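Local coordinates for protein oxaloacetate acetyl hydrolase (Cryphonectria parasitica, PDB 3LYE) that is an enzyme of the phosphoenolpyruvate phosphomutase family, built on a TIM-barrel fold, at residues R17-L20 / E21-E25. Residues are numbered along the deposited sequence; the frame is centred on the assembly and turned at random.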
loop_
_atom_site.group_PDB
_atom_site.type_symbol
_atom_site.label_atom_id
_atom_site.label_comp_id
_atom_site.label_asym_id
_atom_site.label_seq_id
_atom_site.Cartn_x
_atom_site.Cartn_y
_atom_site.Cartn_z
ATOM N N ARG A 17 -25.004 -4.817 -14.491
ATOM C CA ARG A 17 -26.179 -5.665 -14.309
ATOM C C ARG A 17 -27.261 -5.226 -15.296
ATOM O O ARG A 17 -27.969 -6.073 -15.830
ATOM C CB ARG A 17 -26.684 -5.637 -12.877
ATOM C CG ARG A 17 -27.861 -6.558 -12.725
ATOM C CD ARG A 17 -28.089 -6.949 -11.343
ATOM N NE ARG A 17 -26.979 -7.695 -10.784
ATOM C CZ ARG A 17 -26.844 -9.017 -10.816
ATOM N NH1 ARG A 17 -27.723 -9.785 -11.450
ATOM N NH2 ARG A 17 -25.801 -9.568 -10.213
ATOM N N HIS A 18 -27.388 -3.921 -15.542
ATOM C CA HIS A 18 -28.385 -3.430 -16.496
ATOM C C HIS A 18 -28.059 -3.980 -17.903
ATOM O O HIS A 18 -28.938 -4.453 -18.639
ATOM C CB HIS A 18 -28.417 -1.903 -16.531
ATOM C CG HIS A 18 -29.225 -1.364 -17.663
ATOM N ND1 HIS A 18 -30.599 -1.335 -17.631
ATOM C CD2 HIS A 18 -28.863 -0.898 -18.880
ATOM C CE1 HIS A 18 -31.053 -0.846 -18.769
ATOM N NE2 HIS A 18 -30.021 -0.574 -19.546
ATOM N N LEU A 19 -26.789 -3.911 -18.293
ATOM C CA LEU A 19 -26.418 -4.420 -19.607
ATOM C C LEU A 19 -26.743 -5.891 -19.710
ATOM O O LEU A 19 -27.228 -6.355 -20.736
ATOM C CB LEU A 19 -24.929 -4.228 -19.883
ATOM C CG LEU A 19 -24.494 -2.787 -20.122
ATOM C CD1 LEU A 19 -22.983 -2.669 -20.225
ATOM C CD2 LEU A 19 -25.126 -2.262 -21.394
ATOM N N LEU A 20 -26.472 -6.634 -18.648
ATOM C CA LEU A 20 -26.728 -8.064 -18.654
ATOM C C LEU A 20 -28.192 -8.488 -18.663
ATOM O O LEU A 20 -28.594 -9.376 -19.419
ATOM C CB LEU A 20 -26.073 -8.681 -17.415
ATOM C CG LEU A 20 -26.012 -10.200 -17.250
ATOM C CD1 LEU A 20 -25.169 -10.814 -18.360
ATOM C CD2 LEU A 20 -25.456 -10.614 -15.894
ATOM N N GLU A 21 -28.991 -7.817 -17.855
ATOM C CA GLU A 21 -30.403 -8.156 -17.734
ATOM C C GLU A 21 -31.344 -7.465 -18.661
ATOM O O GLU A 21 -32.340 -8.051 -19.067
ATOM C CB GLU A 21 -30.852 -7.783 -16.312
ATOM C CG GLU A 21 -30.163 -8.561 -15.222
ATOM C CD GLU A 21 -30.636 -8.200 -13.835
ATOM O OE1 GLU A 21 -30.364 -9.002 -12.915
ATOM O OE2 GLU A 21 -31.263 -7.127 -13.676
ATOM N N ASN A 22 -31.019 -6.236 -19.031
ATOM C CA ASN A 22 -31.922 -5.477 -19.888
ATOM C C ASN A 22 -31.556 -5.325 -21.350
ATOM O O ASN A 22 -32.231 -4.602 -22.084
ATOM C CB ASN A 22 -32.221 -4.146 -19.191
ATOM C CG ASN A 22 -32.780 -4.361 -17.772
ATOM O OD1 ASN A 22 -33.605 -5.259 -17.547
ATOM N ND2 ASN A 22 -32.311 -3.572 -16.816
ATOM N N THR A 23 -30.506 -6.020 -21.770
ATOM C CA THR A 23 -30.091 -5.975 -23.163
ATOM C C THR A 23 -29.636 -7.371 -23.571
ATOM O O THR A 23 -29.435 -8.241 -22.724
ATOM C CB THR A 23 -28.945 -4.950 -23.459
ATOM O OG1 THR A 23 -27.647 -5.529 -23.218
ATOM C CG2 THR A 23 -29.105 -3.674 -22.650
ATOM N N ASP A 24 -29.521 -7.592 -24.879
ATOM C CA ASP A 24 -29.060 -8.878 -25.397
ATOM C C ASP A 24 -27.695 -8.675 -26.072
ATOM O O ASP A 24 -27.203 -9.534 -26.810
ATOM C CB ASP A 24 -30.068 -9.425 -26.384
ATOM C CG ASP A 24 -31.391 -9.626 -25.748
ATOM O OD1 ASP A 24 -31.419 -10.269 -24.675
ATOM O OD2 ASP A 24 -32.392 -9.126 -26.304
ATOM N N GLU A 25 -27.059 -7.554 -25.784
ATOM C CA GLU A 25 -25.781 -7.316 -26.417
ATOM C C GLU A 25 -24.640 -8.101 -25.831
ATOM O O GLU A 25 -24.709 -8.600 -24.718
ATOM C CB GLU A 25 -25.404 -5.820 -26.446
ATOM C CG GLU A 25 -25.744 -4.952 -25.238
ATOM C CD GLU A 25 -25.543 -3.465 -25.535
ATOM O OE1 GLU A 25 -26.478 -2.662 -25.291
ATOM O OE2 GLU A 25 -24.452 -3.099 -26.026
#
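Arg17 with Glu21 and His18 with Asn22 make local i to i+4 contacts in the last turns of helix 12-22, at the protein surface, just ahead of strand 27-32. Two regular helical bonds accompany these pairs. Glu21 N donates to Arg17 O at 2.9 Å, and Asn22 N donates to His18 O at 2.8 Å. Arg17 NH1 forms a nearly straight salt bridge with Glu21 OE1, 3.1 Å away. The oxygen lies in the guanidinium plane, at its edge, but the nitrogen meets it from above the carboxylate plane, and the two planes are 69° apart. A bend at chi3 (-63°) turns the guanidinium off the line of the chain, while the extended Glu21 chain lays CD alongside Arg17 CG at 3.4 Å. The same guanidinium binds Asp193 through a second salt bridge and the carbonyls of Asp162 and Phe163, which probably hold it fixed.

Asn22 ND2 gives an almost linear bond (170°) to His18 ND1 over 2.9 Å. The donor stands well out of the ring plane. As modelled, the bond would make ND1 the acceptor. In this TIM-barrel protein the helix leads into a strand of the parallel barrel sheet. Thr23 N makes a weak bond of 3.5 Å to Leu19 O. Arg242 also donates to Leu19 O, and it reaches the carbonyls of Leu20 and Glu25, so that one arginine bridges residues 19, 20 and 25. The buried Leu20 side chain packs on Pro217 in a loop.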